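Local coordinates for protein pyoverdine synthetase F (Pseudomonas aeruginosa PAO1, PDB 6CUL) that is an alpha/beta protein built around a mixed seven-stranded sheet and binds N-(4-{[(2-amino-4-oxo-1,4-dihydroquinazolin-6-yl)methyl]amino}benzene-1-carbonyl)-D-glutamic acid in a pocket, at residues W86-P89 and A90-V94; Y32-V36 and L37-V41; T98-D101 and L102-S105. All blocks are in the same frame, centred on the assembly; numbering follows the deposited sequence.

Contact 1: residues W86-P89 and A90-V94; sequences WFYP and ADLQV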
ATOM      1  N   TRP A  86      -3.323 -12.775  11.718  1.00 49.28           N
ATOM      2  CA  TRP A  86      -4.109 -11.685  11.161  1.00 42.93           C
ATOM      3  C   TRP A  86      -3.167 -10.576  10.744  1.00 32.83           C
ATOM      4  O   TRP A  86      -2.104 -10.505  11.219  1.00 38.51           O
ATOM      5  CB  TRP A  86      -5.191 -11.213  12.136  1.00 47.20           C
ATOM      6  CG  TRP A  86      -6.269 -10.344  11.563  1.00 47.91           C
ATOM      7  CD1 TRP A  86      -6.621  -9.181  12.012  1.00 45.04           C
ATOM      8  CD2 TRP A  86      -7.056 -10.574  10.390  1.00 51.97           C
ATOM      9  NE1 TRP A  86      -7.582  -8.648  11.258  1.00 47.74           N
ATOM     10  CE2 TRP A  86      -7.869  -9.482  10.236  1.00 46.72           C
ATOM     11  CE3 TRP A  86      -7.164 -11.607   9.475  1.00 53.66           C
ATOM     12  CZ2 TRP A  86      -8.790  -9.388   9.243  1.00 48.71           C
ATOM     13  CZ3 TRP A  86      -8.059 -11.497   8.497  1.00 49.67           C
ATOM     14  CH2 TRP A  86      -8.863 -10.411   8.390  1.00 54.57           C
ATOM     15  N   PHE A  87      -3.621  -9.696   9.885  1.00 27.65           N
ATOM     16  CA  PHE A  87      -2.816  -8.573   9.358  1.00 30.49           C
ATOM     17  C   PHE A  87      -2.262  -7.506  10.339  1.00 39.50           C
ATOM     18  O   PHE A  87      -1.443  -6.745   9.988  1.00 33.92           O
ATOM     19  CB  PHE A  87      -3.589  -7.880   8.246  1.00 35.88           C
ATOM     20  CG  PHE A  87      -3.955  -8.764   7.143  1.00 34.55           C
ATOM     21  CD1 PHE A  87      -5.043  -9.549   7.220  1.00 35.58           C
ATOM     22  CD2 PHE A  87      -3.206  -8.824   6.050  1.00 31.01           C
ATOM     23  CE1 PHE A  87      -5.384 -10.393   6.225  1.00 34.18           C
ATOM     24  CE2 PHE A  87      -3.525  -9.655   5.045  1.00 34.43           C
ATOM     25  CZ  PHE A  87      -4.617 -10.450   5.134  1.00 40.47           C
ATOM     26  N   TYR A  88      -2.857  -7.488  11.482  1.00 41.11           N
ATOM     27  CA  TYR A  88      -2.625  -6.664  12.610  1.00 37.16           C
ATOM     28  C   TYR A  88      -3.294  -7.395  13.786  1.00 42.10           C
ATOM     29  O   TYR A  88      -4.000  -8.336  13.595  1.00 48.21           O
ATOM     30  CB  TYR A  88      -3.188  -5.239  12.403  1.00 40.47           C
ATOM     31  CG  TYR A  88      -4.615  -5.174  11.975  1.00 47.43           C
ATOM     32  CD1 TYR A  88      -5.602  -5.516  12.814  1.00 44.69           C
ATOM     33  CD2 TYR A  88      -4.959  -4.807  10.729  1.00 36.70           C
ATOM     34  CE1 TYR A  88      -6.891  -5.477  12.429  1.00 39.71           C
ATOM     35  CE2 TYR A  88      -6.233  -4.768  10.336  1.00 38.39           C
ATOM     36  CZ  TYR A  88      -7.199  -5.112  11.203  1.00 44.11           C
ATOM     37  OH  TYR A  88      -8.497  -5.077  10.841  1.00 45.72           O
ATOM     38  N   PRO A  89      -3.054  -6.969  15.006  1.00 43.78           N
ATOM     39  CA  PRO A  89      -3.763  -7.746  15.997  1.00 43.84           C
ATOM     40  C   PRO A  89      -5.244  -7.559  15.867  1.00 43.26           C
ATOM     41  O   PRO A  89      -5.652  -6.468  15.979  1.00 47.48           O
ATOM     42  CB  PRO A  89      -3.304  -7.140  17.279  1.00 47.65           C
ATOM     43  CG  PRO A  89      -2.006  -6.589  16.986  1.00 55.00           C
ATOM     44  CD  PRO A  89      -2.043  -6.123  15.601  1.00 47.43           C
ATOM     45  N   ALA A  90      -6.005  -8.623  15.849  1.00 46.95           N
ATOM     46  CA  ALA A  90      -7.450  -8.592  15.684  1.00 51.38           C
ATOM     47  C   ALA A  90      -8.142  -7.692  16.689  1.00 57.22           C
ATOM     48  O   ALA A  90      -9.206  -7.197  16.408  1.00 50.98           O
ATOM     49  CB  ALA A  90      -8.007  -9.967  15.786  1.00 55.91           C
ATOM     50  N   ASP A  91      -7.489  -7.444  17.794  1.00 63.05           N
ATOM     51  CA  ASP A  91      -8.028  -6.548  18.757  1.00 59.54           C
ATOM     52  C   ASP A  91      -7.645  -5.045  18.547  1.00 59.93           C
ATOM     53  O   ASP A  91      -8.031  -4.265  19.350  1.00 66.12           O
ATOM     54  CB  ASP A  91      -7.661  -7.063  20.126  1.00 67.44           C
ATOM     55  CG  ASP A  91      -6.217  -7.138  20.331  1.00 67.74           C
ATOM     56  OD1 ASP A  91      -5.581  -6.306  19.737  1.00 65.13           O
ATOM     57  OD2 ASP A  91      -5.702  -7.980  21.069  1.00 61.90           O
ATOM     58  N   LEU A  92      -7.028  -4.647  17.450  1.00 46.33           N
ATOM     59  CA  LEU A  92      -6.574  -3.291  17.353  1.00 48.12           C
ATOM     60  C   LEU A  92      -7.676  -2.265  17.430  1.00 53.98           C
ATOM     61  O   LEU A  92      -8.715  -2.471  16.880  1.00 49.50           O
ATOM     62  CB  LEU A  92      -5.751  -3.110  16.079  1.00 49.13           C
ATOM     63  CG  LEU A  92      -4.903  -1.860  15.899  1.00 42.95           C
ATOM     64  CD1 LEU A  92      -4.152  -1.566  17.173  1.00 50.21           C
ATOM     65  CD2 LEU A  92      -3.957  -1.995  14.742  1.00 39.91           C
ATOM     66  N   GLN A  93      -7.388  -1.125  18.039  1.00 56.03           N
ATOM     67  CA  GLN A  93      -8.351  -0.030  18.154  1.00 55.81           C
ATOM     68  C   GLN A  93      -7.883   1.230  17.437  1.00 51.98           C
ATOM     69  O   GLN A  93      -6.774   1.617  17.597  1.00 41.39           O
ATOM     70  CB  GLN A  93      -8.548   0.362  19.601  1.00 58.63           C
ATOM     71  CG  GLN A  93      -8.332  -0.740  20.617  1.00 73.49           C
ATOM     72  CD  GLN A  93      -6.881  -1.114  20.796  1.00 76.75           C
ATOM     73  OE1 GLN A  93      -6.060  -0.926  19.904  1.00 65.98           O
ATOM     74  NE2 GLN A  93      -6.568  -1.670  21.939  1.00 72.24           N
ATOM     75  N   VAL A  94      -8.709   1.857  16.626  1.00 53.32           N
ATOM     76  CA  VAL A  94      -8.283   3.104  16.033  1.00 63.36           C
ATOM     77  C   VAL A  94      -9.220   4.166  16.524  1.00 61.52           C
ATOM     78  O   VAL A  94     -10.380   4.064  16.220  1.00 68.13           O
ATOM     79  CB  VAL A  94      -8.367   3.136  14.500  1.00 65.95           C
ATOM     80  CG1 VAL A  94      -9.707   2.652  14.013  1.00 58.01           C
ATOM     81  CG2 VAL A  94      -8.109   4.530  13.984  1.00 48.58           C
TER
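P89 and L92 close a type I beta turn in the long loop between helix 67-72 and strand 103-105. The turn is tied by one backbone hydrogen bond, from L92 N to P89 O at 2.7 Å. Its N-H...O angle is 143°, so the bond is somewhat bent. The donor also lies 29° off the plane of the P89 carbonyl. At the corner, D91 OD1 comes back to within 3.5 Å of P89 CB.

Two aromatic side chains from before the turn pack against it. The Y88 side chain crosses that of L92 at a slant. Y88 CD1 lies 4.1 Å from L92 CB, and Y88 CB lies 4.1 Å from L92 CD2. Y88 CG sits between the backbone N and the carbonyl carbon (chi1 52°), which carries the ring over toward the start of the L92 side chain. W86 reaches A90 through the five-membered part of its indole. Its CD1 is 3.8 Å from A90 CA and 4.1 Å from A90 CB.

The second shell fixes these rings. N100 OD1 accepts hydrogen bonds from both W86 NE1 and Y88 OH, so one oxygen ties down the polar atoms of two buried aromatic side chains. L92 also packs on E38 of helix 36-46, and F87 stacks on Y76. The side chain of W86 is about 13 Å from the bound ligand, so the turn packs at a distance from the ligand site. Over one face of the W86 indole, near its margin, F87 CD1 stands 3.7 Å from the plane.

Contact 2: residues Y32-V36 and L37-V41; sequences YMKSV and LESLV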
ATOM      1  N   TYR A  32       8.945  -7.561  13.764  1.00 30.00           N
ATOM      2  CA  TYR A  32       7.542  -7.656  13.454  1.00 30.50           C
ATOM      3  C   TYR A  32       7.212  -6.825  12.226  1.00 28.48           C
ATOM      4  O   TYR A  32       7.430  -5.671  12.217  1.00 30.30           O
ATOM      5  CB  TYR A  32       6.725  -7.208  14.656  1.00 31.89           C
ATOM      6  CG  TYR A  32       5.266  -7.091  14.409  1.00 32.93           C
ATOM      7  CD1 TYR A  32       4.431  -8.185  14.449  1.00 28.42           C
ATOM      8  CD2 TYR A  32       4.733  -5.898  14.142  1.00 31.24           C
ATOM      9  CE1 TYR A  32       3.121  -8.064  14.219  1.00 26.07           C
ATOM     10  CE2 TYR A  32       3.429  -5.771  13.915  1.00 38.76           C
ATOM     11  CZ  TYR A  32       2.623  -6.854  13.963  1.00 34.50           C
ATOM     12  OH  TYR A  32       1.349  -6.599  13.699  1.00 30.90           O
HETATM   13  N   MSE A  33       6.673  -7.435  11.190  1.00 31.18           N
HETATM   14  CA  MSE A  33       6.374  -6.731   9.948  1.00 36.67           C
HETATM   15  C   MSE A  33       5.078  -6.029  10.080  1.00 39.16           C
HETATM   16  O   MSE A  33       4.060  -6.569   9.757  1.00 41.13           O
HETATM   17  CB  MSE A  33       6.288  -7.688   8.779  1.00 30.93           C
HETATM   18  CG  MSE A  33       6.178  -7.104   7.394  1.00 31.05           C
HETATM   19 SE   MSE A  33       7.531  -5.852   6.862  1.00 39.58          SE
HETATM   20  CE  MSE A  33       8.772  -7.032   6.068  1.00 23.14           C
ATOM     21  N   LYS A  34       5.120  -4.834  10.621  1.00 41.33           N
ATOM     22  CA  LYS A  34       3.959  -4.051  10.880  1.00 33.68           C
ATOM     23  C   LYS A  34       3.407  -3.562   9.584  1.00 33.24           C
ATOM     24  O   LYS A  34       4.146  -3.279   8.715  1.00 32.75           O
ATOM     25  CB  LYS A  34       4.345  -2.877  11.755  1.00 35.87           C
ATOM     26  CG  LYS A  34       3.234  -2.027  12.287  1.00 29.70           C
ATOM     27  CD  LYS A  34       3.773  -0.749  12.826  1.00 29.08           C
ATOM     28  CE  LYS A  34       4.264  -0.854  14.253  1.00 35.58           C
ATOM     29  NZ  LYS A  34       4.735   0.386  14.889  1.00 26.19           N
ATOM     30  N   SER A  35       2.105  -3.515   9.474  1.00 28.24           N
ATOM     31  CA  SER A  35       1.473  -3.005   8.320  1.00 26.17           C
ATOM     32  C   SER A  35       1.446  -1.509   8.242  1.00 28.88           C
ATOM     33  O   SER A  35       1.691  -0.831   9.167  1.00 24.23           O
ATOM     34  CB  SER A  35       0.085  -3.527   8.199  1.00 23.85           C
ATOM     35  OG  SER A  35      -0.765  -2.939   9.067  1.00 31.90           O
ATOM     36  N   VAL A  36       1.196  -1.026   7.059  1.00 39.34           N
ATOM     37  CA  VAL A  36       1.033   0.377   6.829  1.00 35.46           C
ATOM     38  C   VAL A  36      -0.155   0.919   7.599  1.00 34.24           C
ATOM     39  O   VAL A  36      -0.072   1.979   8.085  1.00 34.82           O
ATOM     40  CB  VAL A  36       0.877   0.686   5.377  1.00 30.00           C
ATOM     41  CG1 VAL A  36       0.609   2.134   5.175  1.00 36.91           C
ATOM     42  CG2 VAL A  36       2.110   0.303   4.648  1.00 37.79           C
ATOM     43  N   LEU A  37      -1.255   0.198   7.650  1.00 32.49           N
ATOM     44  CA  LEU A  37      -2.399   0.588   8.411  1.00 28.06           C
ATOM     45  C   LEU A  37      -2.130   0.602   9.904  1.00 30.78           C
ATOM     46  O   LEU A  37      -2.536   1.464  10.564  1.00 27.11           O
ATOM     47  CB  LEU A  37      -3.575  -0.301   8.074  1.00 31.39           C
ATOM     48  CG  LEU A  37      -4.938   0.053   8.636  1.00 36.87           C
ATOM     49  CD1 LEU A  37      -5.420   1.316   8.021  1.00 30.87           C
ATOM     50  CD2 LEU A  37      -5.976  -1.033   8.474  1.00 39.85           C
ATOM     51  N   GLU A  38      -1.412  -0.361  10.406  1.00 35.08           N
ATOM     52  CA  GLU A  38      -1.090  -0.370  11.818  1.00 37.41           C
ATOM     53  C   GLU A  38      -0.264   0.843  12.197  1.00 32.38           C
ATOM     54  O   GLU A  38      -0.476   1.381  13.219  1.00 35.90           O
ATOM     55  CB  GLU A  38      -0.395  -1.632  12.258  1.00 32.58           C
ATOM     56  CG  GLU A  38      -0.361  -1.750  13.744  1.00 28.90           C
ATOM     57  CD  GLU A  38      -0.004  -3.096  14.224  1.00 36.15           C
ATOM     58  OE1 GLU A  38       0.408  -3.882  13.445  1.00 38.06           O
ATOM     59  OE2 GLU A  38      -0.141  -3.384  15.384  1.00 47.33           O
ATOM     60  N   SER A  39       0.659   1.226  11.355  1.00 24.45           N
ATOM     61  CA  SER A  39       1.393   2.377  11.631  1.00 27.14           C
ATOM     62  C   SER A  39       0.509   3.617  11.645  1.00 30.40           C
ATOM     63  O   SER A  39       0.725   4.417  12.454  1.00 26.61           O
ATOM     64  CB  SER A  39       2.585   2.544  10.706  1.00 36.42           C
ATOM     65  OG  SER A  39       3.541   3.217  11.386  1.00 27.04           O
ATOM     66  N   LEU A  40      -0.405   3.750  10.711  1.00 24.08           N
ATOM     67  CA  LEU A  40      -1.369   4.832  10.618  1.00 25.54           C
ATOM     68  C   LEU A  40      -2.333   4.865  11.775  1.00 24.01           C
ATOM     69  O   LEU A  40      -2.683   5.876  12.211  1.00 23.59           O
ATOM     70  CB  LEU A  40      -2.093   4.795   9.296  1.00 17.24           C
ATOM     71  CG  LEU A  40      -2.967   5.901   8.849  1.00 14.61           C
ATOM     72  CD1 LEU A  40      -2.172   7.147   8.786  1.00 25.77           C
ATOM     73  CD2 LEU A  40      -3.544   5.614   7.505  1.00 28.18           C
ATOM     74  N   VAL A  41      -2.753   3.721  12.219  1.00 27.37           N
ATOM     75  CA  VAL A  41      -3.584   3.632  13.402  1.00 29.85           C
ATOM     76  C   VAL A  41      -2.812   4.156  14.615  1.00 30.37           C
ATOM     77  O   VAL A  41      -3.304   4.949  15.306  1.00 23.14           O
ATOM     78  CB  VAL A  41      -4.129   2.221  13.602  1.00 18.72           C
ATOM     79  CG1 VAL A  41      -4.705   2.042  14.974  1.00 25.38           C
ATOM     80  CG2 VAL A  41      -5.148   1.920  12.553  1.00 30.30           C
TER
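The N-cap of helix 36-46 lies here, where the loop after strand 29-32 enters the helix. S35 is the N-cap residue. Its OG accepts a capping hydrogen bond from E38 N at 3.0 Å, nearly straight at 161°. OG is placed between the backbone N and the carbonyl carbon (chi1 75°), which turns it onto the first turn of the helix. The regular helical bonds follow: S39 N to S35 O at 3.2 Å and L40 N to V36 O at 3.2 Å.

K34 packs across E38 from the loop side. The two side chains cross at about a right angle, with K34 CG 3.6 Å from E38 OE1. Further along, K34 CD lies 4.1 Å from S39 CB. The chain of K34 bends at chi3, and NZ makes its salt bridge one turn on, with E42. On the other faces of the helix start, V36 packs on L260 of helix 248-271 and L37 on L55 and V58 of strand 55-60.

The Y32 ring and the E38 carboxylate stand 85° apart. E38 OE1 accepts from Y32 OH at 2.9 Å through its syn lone pair and lies at the ring's edge, near its plane.

Contact 3: residues T98-D101 and L102-S105; sequences TLND and LLLS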
ATOM      1  N   THR A  98     -13.111  -0.182  17.011  1.00 71.26           N
ATOM      2  CA  THR A  98     -12.482  -1.460  16.797  1.00 68.84           C
ATOM      3  C   THR A  98     -12.007  -1.405  15.367  1.00 60.41           C
ATOM      4  O   THR A  98     -12.774  -1.109  14.536  1.00 51.74           O
ATOM      5  CB  THR A  98     -13.519  -2.570  16.957  1.00 59.61           C
ATOM      6  OG1 THR A  98     -14.077  -2.527  18.248  1.00 60.32           O
ATOM      7  CG2 THR A  98     -12.944  -3.837  16.768  1.00 63.94           C
ATOM      8  N   LEU A  99     -10.745  -1.677  15.081  1.00 56.06           N
ATOM      9  CA  LEU A  99     -10.270  -1.552  13.716  1.00 56.55           C
ATOM     10  C   LEU A  99     -10.924  -2.489  12.740  1.00 56.36           C
ATOM     11  O   LEU A  99     -11.210  -2.085  11.635  1.00 42.13           O
ATOM     12  CB  LEU A  99      -8.769  -1.651  13.615  1.00 53.23           C
ATOM     13  CG  LEU A  99      -8.204  -1.701  12.240  1.00 50.05           C
ATOM     14  CD1 LEU A  99      -7.975  -0.356  11.613  1.00 53.52           C
ATOM     15  CD2 LEU A  99      -6.893  -2.346  12.322  1.00 49.93           C
ATOM     16  N   ASN A 100     -11.148  -3.707  13.195  1.00 54.51           N
ATOM     17  CA  ASN A 100     -11.819  -4.747  12.393  1.00 47.46           C
ATOM     18  C   ASN A 100     -13.232  -4.400  11.957  1.00 47.40           C
ATOM     19  O   ASN A 100     -13.642  -4.749  10.903  1.00 41.73           O
ATOM     20  CB  ASN A 100     -11.769  -6.069  13.085  1.00 53.65           C
ATOM     21  CG  ASN A 100     -10.422  -6.657  13.030  1.00 54.55           C
ATOM     22  OD1 ASN A 100      -9.999  -7.031  11.987  1.00 57.28           O
ATOM     23  ND2 ASN A 100      -9.723  -6.693  14.135  1.00 55.78           N
ATOM     24  N   ASP A 101     -13.909  -3.624  12.753  1.00 48.55           N
ATOM     25  CA  ASP A 101     -15.172  -3.140  12.412  1.00 40.83           C
ATOM     26  C   ASP A 101     -15.108  -2.232  11.203  1.00 38.90           C
ATOM     27  O   ASP A 101     -16.094  -1.990  10.685  1.00 35.96           O
ATOM     28  CB  ASP A 101     -15.813  -2.449  13.591  1.00 45.53           C
ATOM     29  CG  ASP A 101     -15.936  -3.329  14.814  1.00 40.26           C
ATOM     30  OD1 ASP A 101     -15.727  -4.513  14.819  1.00 36.74           O
ATOM     31  OD2 ASP A 101     -16.224  -2.792  15.823  1.00 45.79           O
ATOM     32  N   LEU A 102     -13.996  -1.701  10.804  1.00 45.41           N
ATOM     33  CA  LEU A 102     -13.990  -0.872   9.605  1.00 42.51           C
ATOM     34  C   LEU A 102     -13.694  -1.544   8.275  1.00 36.50           C
ATOM     35  O   LEU A 102     -13.635  -0.880   7.337  1.00 37.28           O
ATOM     36  CB  LEU A 102     -13.047   0.299   9.758  1.00 42.55           C
ATOM     37  CG  LEU A 102     -13.194   1.224  10.922  1.00 44.04           C
ATOM     38  CD1 LEU A 102     -11.927   1.994  11.128  1.00 40.18           C
ATOM     39  CD2 LEU A 102     -14.351   2.134  10.702  1.00 38.82           C
ATOM     40  N   LEU A 103     -13.490  -2.820   8.233  1.00 39.98           N
ATOM     41  CA  LEU A 103     -13.219  -3.466   7.005  1.00 42.77           C
ATOM     42  C   LEU A 103     -14.405  -3.452   6.036  1.00 47.88           C
ATOM     43  O   LEU A 103     -15.511  -3.743   6.454  1.00 51.00           O
ATOM     44  CB  LEU A 103     -12.848  -4.889   7.315  1.00 39.10           C
ATOM     45  CG  LEU A 103     -11.500  -5.097   7.972  1.00 45.65           C
ATOM     46  CD1 LEU A 103     -11.217  -6.556   8.138  1.00 43.29           C
ATOM     47  CD2 LEU A 103     -10.450  -4.455   7.146  1.00 39.08           C
ATOM     48  N   LEU A 104     -14.159  -3.132   4.776  1.00 38.55           N
ATOM     49  CA  LEU A 104     -15.143  -3.113   3.711  1.00 44.07           C
ATOM     50  C   LEU A 104     -14.656  -3.801   2.471  1.00 43.82           C
ATOM     51  O   LEU A 104     -13.539  -3.609   2.097  1.00 43.15           O
ATOM     52  CB  LEU A 104     -15.412  -1.699   3.265  1.00 48.10           C
ATOM     53  CG  LEU A 104     -16.236  -0.851   4.168  1.00 47.74           C
ATOM     54  CD1 LEU A 104     -16.490   0.493   3.566  1.00 43.50           C
ATOM     55  CD2 LEU A 104     -17.520  -1.565   4.343  1.00 59.03           C
ATOM     56  N   SER A 105     -15.488  -4.571   1.804  1.00 38.67           N
ATOM     57  CA  SER A 105     -15.047  -5.166   0.603  1.00 37.31           C
ATOM     58  C   SER A 105     -15.819  -4.563  -0.522  1.00 48.65           C
ATOM     59  O   SER A 105     -17.021  -4.559  -0.463  1.00 49.03           O
ATOM     60  CB  SER A 105     -15.253  -6.651   0.559  1.00 40.55           C
ATOM     61  OG  SER A 105     -14.463  -7.230  -0.457  1.00 30.04           O
TER
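This is a local backbone contact at the surface of the protein, where a tight turn runs straight into strand 103-105. L102 N donates to L99 O at 2.9 Å, with an N-H...O angle of 158°. L103 N donates to N100 O at 3.3 Å, and that bond is almost straight, at 175°. Both donors stand well above the plane of the carbonyl they bind, 53° out of it at L99 O.

Two successive bonds of this i to i+3 kind mark a short 3-10 turn. It delivers the chain to an edge strand of the mixed sheet, which runs parallel to strand 55-60. Backbone hydrogen bonds join L102 and L104 to V58, and L104 also to Y60. The L102 side chain packs on V94 as well.

The leucines lean on the same carbonyls that the backbone bonds use. L102 CB is 3.5 Å from L99 O, and L103 CG is 3.6 Å from N100 O. The N100 and L103 side chains lie next to each other on parallel courses. N100 OD1, which also takes the bonds from W86 and Y88, is 4.1 Å from L103 CD1.

Contact 2 comes first along the chain, then contact 1, then contact 3, with none nested in another. All three touch. The centres of contacts 1 and 2 are about 10 Å apart, as are those of contacts 1 and 3, while those of contacts 2 and 3 are about 15 Å apart. Contact 1 thus lies nearer to each of the others than they do to each other. It meets helix 36-46 where V94 packs on V41. It meets the 3-10 turn where L92 O bonds to L99 N, 2.8 Å apart. L99 in turn packs on L37 and V41. Residues 86-102 therefore run between helix 36-46 and the edge of the seven-stranded sheet.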